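PDB 1BHE: endo-polygalacturonase from Pectobacterium carotovorum subsp. carotovorum, which hydrolyses internal alpha-1,4 linkages of polygalacturonic acid, the pectin backbone of plant cell walls, and so helps the bacterium macerate and soft-rot plant tissue. Local coordinates for residues L18-S23 with G47-F52; I67-T72 with Y114-I119. All coordinates share one frame; numbering follows the deposited sequence.

Overall arrangement
From the N terminus the chain runs along strand 14-19 into contact 1, where 18-23 meets 47-52; this closes a loop that holds helix 26-33 and strand 41-45. Only after it closes does contact 2 open: 67-72 turns the chain between strands 64-67 and 72-75 and is met by 114-119 after a longer loop, of 41 residues against 23 in contact 1. The two are thus in series, neither nested nor crossed, with centres about 13 Å apart. They meet where Ser-50 O and Phe-52 N probably bond to Thr-72 N and Thr-72 O. Contact 1 packs the chain after strand 14-19 against the loop leading into 51-58, while contact 2 bridges parallel strands 72-75 and 118-120.

Contact 1 (L18-S23 with G47-F52); sequences LKADSS and GSTSVF
Phe-52 turns one ring face to Ala-20, whose methyl sits over the ring centre in a CH-pi contact, Ala-20 CB 3.7 Å from the centroid and almost on the ring normal. With chi1 at -72°, Phe-52 CG lies beside its own backbone N, opposite the carbonyl carbon, which carries the ring to Ala-20, its face to that CB and its edge to Leu-18 O. From CB outward, CG and CD1 face the alanine methyl, CE1 comes to 3.6 Å from Ala-20 CB, CE2 meets Ala-20 CA and, less closely, Leu-18 CB, and CZ reaches Ala-20 N at 3.3 Å and Leu-18 O at 3.5 Å. A methyl is short enough to sit over the ring while its backbone stays close.

Polar bonds hold the next residues. Thr-49 N donates to Ala-20 O at 3.1 Å, nearly straight (175°), and Thr-49 OG1 gives its proton to Asp-21 O at 2.8 Å, from above the carbonyl plane. Gly-47, having no side chain, lets its CA come to 3.1 Å from Ala-20 O.

Leu-18 and Phe-52 both pack on Ile-29 and Leu-44, at the N-terminal end of the parallel beta-helix, where helix 26-33 lies against the first coil.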
ATOM      1  N   LEU A  18      -9.626 -15.233  22.039  1.00 11.46           N
ATOM      2  CA  LEU A  18      -8.460 -16.077  22.230  1.00 11.30           C
ATOM      3  C   LEU A  18      -7.427 -15.338  23.082  1.00 11.11           C
ATOM      4  O   LEU A  18      -7.343 -14.116  23.013  1.00 10.71           O
ATOM      5  CB  LEU A  18      -7.817 -16.485  20.901  1.00 10.63           C
ATOM      6  CG  LEU A  18      -8.720 -17.126  19.841  1.00 10.84           C
ATOM      7  CD1 LEU A  18      -7.991 -17.223  18.505  1.00 10.33           C
ATOM      8  CD2 LEU A  18      -9.212 -18.502  20.278  1.00 10.63           C
ATOM      9  N   LYS A  19      -6.706 -16.065  23.930  1.00 12.10           N
ATOM     10  CA  LYS A  19      -5.702 -15.463  24.806  1.00 12.77           C
ATOM     11  C   LYS A  19      -4.319 -15.982  24.428  1.00 12.30           C
ATOM     12  O   LYS A  19      -4.127 -17.184  24.246  1.00 12.47           O
ATOM     13  CB  LYS A  19      -6.036 -15.737  26.280  1.00 14.15           C
ATOM     14  CG  LYS A  19      -7.303 -15.020  26.727  1.00 16.00           C
ATOM     15  CD  LYS A  19      -7.473 -14.961  28.237  1.00 17.98           C
ATOM     16  CE  LYS A  19      -8.837 -14.380  28.593  1.00 19.34           C
ATOM     17  NZ  LYS A  19      -9.248 -14.702  29.991  1.00 20.28           N
ATOM     18  N   ALA A  20      -3.375 -15.072  24.203  1.00 12.21           N
ATOM     19  CA  ALA A  20      -2.052 -15.454  23.725  1.00 12.66           C
ATOM     20  C   ALA A  20      -1.220 -16.166  24.789  1.00 13.01           C
ATOM     21  O   ALA A  20      -1.245 -15.778  25.948  1.00 13.21           O
ATOM     22  CB  ALA A  20      -1.286 -14.226  23.248  1.00 11.66           C
ATOM     23  N   ASP A  21      -0.451 -17.156  24.368  1.00 14.24           N
ATOM     24  CA  ASP A  21       0.482 -17.867  25.234  1.00 15.18           C
ATOM     25  C   ASP A  21       1.814 -17.983  24.492  1.00 15.81           C
ATOM     26  O   ASP A  21       2.080 -17.139  23.626  1.00 16.19           O
ATOM     27  CB  ASP A  21      -0.036 -19.231  25.656  1.00 15.76           C
ATOM     28  CG  ASP A  21      -0.495 -20.114  24.515  1.00 16.29           C
ATOM     29  OD1 ASP A  21       0.102 -20.102  23.420  1.00 15.30           O
ATOM     30  OD2 ASP A  21      -1.485 -20.846  24.742  1.00 16.94           O
ATOM     31  N   SER A  22       2.633 -18.982  24.790  1.00 15.98           N
ATOM     32  CA  SER A  22       3.915 -19.110  24.111  1.00 16.43           C
ATOM     33  C   SER A  22       3.926 -20.108  22.963  1.00 16.61           C
ATOM     34  O   SER A  22       4.983 -20.293  22.355  1.00 15.74           O
ATOM     35  CB  SER A  22       4.996 -19.474  25.141  1.00 16.91           C
ATOM     36  OG  SER A  22       5.066 -18.469  26.144  1.00 16.93           O
ATOM     37  N   SER A  23       2.794 -20.721  22.639  1.00 16.66           N
ATOM     38  CA  SER A  23       2.731 -21.700  21.557  1.00 16.94           C
ATOM     39  C   SER A  23       2.461 -21.073  20.193  1.00 16.87           C
ATOM     40  O   SER A  23       2.065 -19.915  20.109  1.00 16.42           O
ATOM     41  CB  SER A  23       1.604 -22.706  21.861  1.00 17.81           C
ATOM     42  OG  SER A  23       0.340 -22.081  21.645  1.00 18.13           O
ATOM     43  N   GLY A  47      -2.862 -13.203  27.180  1.00 13.84           N
ATOM     44  CA  GLY A  47      -2.981 -14.373  28.058  1.00 13.80           C
ATOM     45  C   GLY A  47      -1.725 -14.342  28.951  1.00 13.12           C
ATOM     46  O   GLY A  47      -1.379 -13.272  29.453  1.00 13.41           O
ATOM     47  N   SER A  48      -0.923 -15.397  28.858  1.00 13.18           N
ATOM     48  CA  SER A  48       0.392 -15.414  29.508  1.00 13.09           C
ATOM     49  C   SER A  48       1.363 -14.529  28.739  1.00 12.90           C
ATOM     50  O   SER A  48       2.359 -14.019  29.271  1.00 12.58           O
ATOM     51  CB  SER A  48       0.912 -16.833  29.658  1.00 12.99           C
ATOM     52  OG  SER A  48       0.859 -17.548  28.438  1.00 13.55           O
ATOM     53  N   THR A  49       1.101 -14.324  27.442  1.00 11.79           N
ATOM     54  CA  THR A  49       1.881 -13.396  26.636  1.00 11.13           C
ATOM     55  C   THR A  49       0.885 -12.455  25.943  1.00 11.09           C
ATOM     56  O   THR A  49      -0.324 -12.582  26.141  1.00 10.04           O
ATOM     57  CB  THR A  49       2.760 -14.023  25.548  1.00 12.04           C
ATOM     58  OG1 THR A  49       1.901 -14.508  24.503  1.00 12.12           O
ATOM     59  CG2 THR A  49       3.634 -15.150  26.079  1.00 11.72           C
ATOM     60  N   SER A  50       1.410 -11.530  25.150  1.00 10.37           N
ATOM     61  CA  SER A  50       0.556 -10.606  24.412  1.00 10.18           C
ATOM     62  C   SER A  50       0.865 -10.738  22.920  1.00  9.70           C
ATOM     63  O   SER A  50       0.565  -9.844  22.137  1.00  8.98           O
ATOM     64  CB  SER A  50       0.805  -9.171  24.874  1.00 10.33           C
ATOM     65  OG  SER A  50       2.136  -8.799  24.529  1.00 11.32           O
ATOM     66  N   VAL A  51       1.532 -11.834  22.556  1.00  8.99           N
ATOM     67  CA  VAL A  51       1.952 -12.047  21.172  1.00  8.86           C
ATOM     68  C   VAL A  51       1.402 -13.351  20.609  1.00  8.11           C
ATOM     69  O   VAL A  51       1.634 -14.428  21.166  1.00  8.49           O
ATOM     70  CB  VAL A  51       3.492 -12.071  21.043  1.00  8.91           C
ATOM     71  CG1 VAL A  51       3.925 -12.310  19.595  1.00  9.08           C
ATOM     72  CG2 VAL A  51       4.137 -10.785  21.542  1.00  9.49           C
ATOM     73  N   PHE A  52       0.665 -13.268  19.511  1.00  7.84           N
ATOM     74  CA  PHE A  52       0.186 -14.432  18.779  1.00  7.97           C
ATOM     75  C   PHE A  52       1.168 -14.672  17.623  1.00  8.88           C
ATOM     76  O   PHE A  52       1.266 -13.825  16.732  1.00  8.84           O
ATOM     77  CB  PHE A  52      -1.222 -14.242  18.230  1.00  7.84           C
ATOM     78  CG  PHE A  52      -2.324 -14.260  19.255  1.00  7.45           C
ATOM     79  CD1 PHE A  52      -2.723 -13.096  19.882  1.00  7.04           C
ATOM     80  CD2 PHE A  52      -2.962 -15.448  19.574  1.00  7.80           C
ATOM     81  CE1 PHE A  52      -3.737 -13.108  20.821  1.00  7.60           C
ATOM     82  CE2 PHE A  52      -3.981 -15.472  20.516  1.00  8.48           C
ATOM     83  CZ  PHE A  52      -4.370 -14.301  21.134  1.00  7.81           C
TER
HETATM   84  O   HOH W   1       3.767 -15.985  21.850  1.00 24.34           O
HETATM   85  O   HOH W   2       3.456 -18.462  28.322  1.00 18.77           O
HETATM   86  O   HOH W   3       1.485 -17.382  19.931  1.00  9.19           O

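Contact 2 (I67-T72 with Y114-I119); sequences IDKGVT and YGPGTI
Val-71 O is gripped by two donors: Thr-118 N donates to it at 3.0 Å, nearly along the C=O axis, and a water donates at 2.8 Å. The same water also bonds to Thr-118 OG1. Thr-72, next after Val-71, pairs with Thr-118 in a parallel bridge, their side chains side by side and pointing the same way, as beta-branched residues suit extended backbone.

Ile-67 is bonded through both its backbone groups, Ile-67 N donating to Tyr-114 O and Gly-117 N to Ile-67 O, each at 2.9 Å. Between these bonds a cis peptide precedes Pro-116, whose nitrogen has no hydrogen to offer. Gly-117, lacking a side chain, lets its CA pack close against Ile-67 CG2, Asp-68 O and Val-71 O.

Two apolar contacts add to these bonds. With CG1 beside the backbone N (chi1 -46°), Ile-67 extends CD1 to Ile-119 CG1, a tight 3.5 Å, the two side chains crossing at about a right angle. The Lys-69 chain, bent at chi2 and chi4, runs obliquely past the CG corner of the Pro-116 ring, Lys-69 CG coming 3.4 Å from Pro-116 CG.

Lys-69 belongs to the type II turn from Asp-68 to Val-71, with Gly-70 at positive phi. This turn and its flanking strands, 64-67 and 72-75, stack on their equivalents in the next coil, as is characteristic of the right-handed parallel beta-helix of family 28 glycosyl hydrolases.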
ATOM      1  N   ILE A  67      -7.789  -7.129  17.073  1.00  8.06           N
ATOM      2  CA  ILE A  67      -6.566  -7.275  17.870  1.00  8.95           C
ATOM      3  C   ILE A  67      -6.561  -6.231  18.981  1.00  8.62           C
ATOM      4  O   ILE A  67      -6.639  -5.037  18.707  1.00  7.19           O
ATOM      5  CB  ILE A  67      -5.301  -7.102  17.012  1.00  8.93           C
ATOM      6  CG1 ILE A  67      -5.407  -7.892  15.703  1.00  9.53           C
ATOM      7  CG2 ILE A  67      -4.049  -7.527  17.774  1.00  9.12           C
ATOM      8  CD1 ILE A  67      -4.315  -7.598  14.697  1.00  9.52           C
ATOM      9  N   ASP A  68      -6.542  -6.657  20.235  1.00  8.87           N
ATOM     10  CA  ASP A  68      -6.613  -5.735  21.362  1.00 10.00           C
ATOM     11  C   ASP A  68      -5.420  -4.790  21.483  1.00 10.66           C
ATOM     12  O   ASP A  68      -4.305  -5.092  21.065  1.00  9.41           O
ATOM     13  CB  ASP A  68      -6.692  -6.527  22.671  1.00 10.79           C
ATOM     14  CG  ASP A  68      -8.018  -7.163  22.984  1.00 12.32           C
ATOM     15  OD1 ASP A  68      -8.969  -7.099  22.178  1.00 12.54           O
ATOM     16  OD2 ASP A  68      -8.121  -7.767  24.082  1.00 13.48           O
ATOM     17  N   LYS A  69      -5.650  -3.661  22.157  1.00 11.01           N
ATOM     18  CA  LYS A  69      -4.580  -2.734  22.491  1.00 13.09           C
ATOM     19  C   LYS A  69      -3.468  -3.514  23.196  1.00 12.08           C
ATOM     20  O   LYS A  69      -3.759  -4.377  24.023  1.00 12.60           O
ATOM     21  CB  LYS A  69      -5.023  -1.618  23.440  1.00 15.64           C
ATOM     22  CG  LYS A  69      -6.425  -1.082  23.286  1.00 18.72           C
ATOM     23  CD  LYS A  69      -6.482   0.426  23.498  1.00 20.80           C
ATOM     24  CE  LYS A  69      -7.849   1.001  23.175  1.00 22.05           C
ATOM     25  NZ  LYS A  69      -7.741   2.376  22.597  1.00 22.68           N
ATOM     26  N   GLY A  70      -2.218  -3.256  22.857  1.00 11.31           N
ATOM     27  CA  GLY A  70      -1.091  -3.937  23.470  1.00 10.61           C
ATOM     28  C   GLY A  70      -0.837  -5.354  22.997  1.00  9.99           C
ATOM     29  O   GLY A  70       0.086  -6.002  23.508  1.00 10.21           O
ATOM     30  N   VAL A  71      -1.660  -5.904  22.110  1.00  8.43           N
ATOM     31  CA  VAL A  71      -1.487  -7.266  21.624  1.00  7.88           C
ATOM     32  C   VAL A  71      -0.878  -7.180  20.221  1.00  7.64           C
ATOM     33  O   VAL A  71      -1.155  -6.224  19.493  1.00  6.97           O
ATOM     34  CB  VAL A  71      -2.813  -8.043  21.596  1.00  7.71           C
ATOM     35  CG1 VAL A  71      -2.717  -9.382  20.880  1.00  7.62           C
ATOM     36  CG2 VAL A  71      -3.308  -8.284  23.023  1.00  8.10           C
ATOM     37  N   THR A  72      -0.051  -8.160  19.893  1.00  6.81           N
ATOM     38  CA  THR A  72       0.591  -8.199  18.586  1.00  7.28           C
ATOM     39  C   THR A  72       0.318  -9.532  17.896  1.00  7.10           C
ATOM     40  O   THR A  72       0.464 -10.589  18.515  1.00  7.56           O
ATOM     41  CB  THR A  72       2.116  -8.015  18.727  1.00  7.70           C
ATOM     42  OG1 THR A  72       2.391  -6.774  19.403  1.00  8.14           O
ATOM     43  CG2 THR A  72       2.805  -7.986  17.372  1.00  7.59           C
ATOM     44  N   TYR A 114      -9.333  -5.104  12.488  1.00  4.95           N
ATOM     45  CA  TYR A 114      -9.508  -4.019  13.449  1.00  5.76           C
ATOM     46  C   TYR A 114      -8.467  -4.060  14.564  1.00  6.30           C
ATOM     47  O   TYR A 114      -8.096  -5.159  14.992  1.00  6.49           O
ATOM     48  CB  TYR A 114     -10.913  -4.126  14.097  1.00  5.98           C
ATOM     49  CG  TYR A 114     -12.052  -4.017  13.100  1.00  6.33           C
ATOM     50  CD1 TYR A 114     -12.452  -5.113  12.341  1.00  6.70           C
ATOM     51  CD2 TYR A 114     -12.686  -2.808  12.870  1.00  7.08           C
ATOM     52  CE1 TYR A 114     -13.434  -4.994  11.372  1.00  7.10           C
ATOM     53  CE2 TYR A 114     -13.687  -2.681  11.921  1.00  7.46           C
ATOM     54  CZ  TYR A 114     -14.047  -3.779  11.169  1.00  7.68           C
ATOM     55  OH  TYR A 114     -15.044  -3.657  10.226  1.00  8.26           O
ATOM     56  N   GLY A 115      -8.020  -2.906  15.038  1.00  6.47           N
ATOM     57  CA  GLY A 115      -7.085  -2.816  16.159  1.00  7.18           C
ATOM     58  C   GLY A 115      -7.800  -2.360  17.432  1.00  8.13           C
ATOM     59  O   GLY A 115      -8.926  -2.772  17.682  1.00  7.94           O
ATOM     60  N   PRO A 116      -7.091  -1.635  18.297  1.00  8.58           N
ATOM     61  CA  PRO A 116      -5.821  -1.026  18.014  1.00  8.87           C
ATOM     62  C   PRO A 116      -4.546  -1.765  18.351  1.00  8.73           C
ATOM     63  O   PRO A 116      -3.502  -1.130  18.548  1.00  9.52           O
ATOM     64  CB  PRO A 116      -5.884   0.281  18.833  1.00  9.18           C
ATOM     65  CG  PRO A 116      -6.623  -0.134  20.060  1.00  9.21           C
ATOM     66  CD  PRO A 116      -7.632  -1.152  19.604  1.00  9.80           C
ATOM     67  N   GLY A 117      -4.575  -3.081  18.283  1.00  8.68           N
ATOM     68  CA  GLY A 117      -3.387  -3.912  18.360  1.00  8.18           C
ATOM     69  C   GLY A 117      -2.528  -3.712  17.108  1.00  8.00           C
ATOM     70  O   GLY A 117      -2.778  -2.862  16.258  1.00  7.44           O
ATOM     71  N   THR A 118      -1.476  -4.511  17.026  1.00  7.81           N
ATOM     72  CA  THR A 118      -0.487  -4.471  15.968  1.00  8.06           C
ATOM     73  C   THR A 118      -0.325  -5.779  15.209  1.00  7.84           C
ATOM     74  O   THR A 118      -0.433  -6.867  15.766  1.00  7.70           O
ATOM     75  CB  THR A 118       0.883  -4.163  16.645  1.00  8.08           C
ATOM     76  OG1 THR A 118       0.788  -2.892  17.307  1.00  7.37           O
ATOM     77  CG2 THR A 118       2.029  -4.123  15.654  1.00  8.50           C
ATOM     78  N   ILE A 119      -0.024  -5.654  13.921  1.00  7.16           N
ATOM     79  CA  ILE A 119       0.338  -6.777  13.065  1.00  6.86           C
ATOM     80  C   ILE A 119       1.812  -6.521  12.700  1.00  6.80           C
ATOM     81  O   ILE A 119       2.129  -5.468  12.143  1.00  6.30           O
ATOM     82  CB  ILE A 119      -0.513  -6.912  11.802  1.00  7.20           C
ATOM     83  CG1 ILE A 119      -1.977  -7.143  12.195  1.00  6.79           C
ATOM     84  CG2 ILE A 119       0.007  -8.058  10.934  1.00  7.39           C
ATOM     85  CD1 ILE A 119      -2.966  -7.140  11.047  1.00  6.58           C
TER
HETATM   86  O   HOH W   4      -1.560  -1.398  20.672  1.00 13.50           O
HETATM   87  O   HOH W   5       0.123  -3.823  19.937  1.00  9.48           O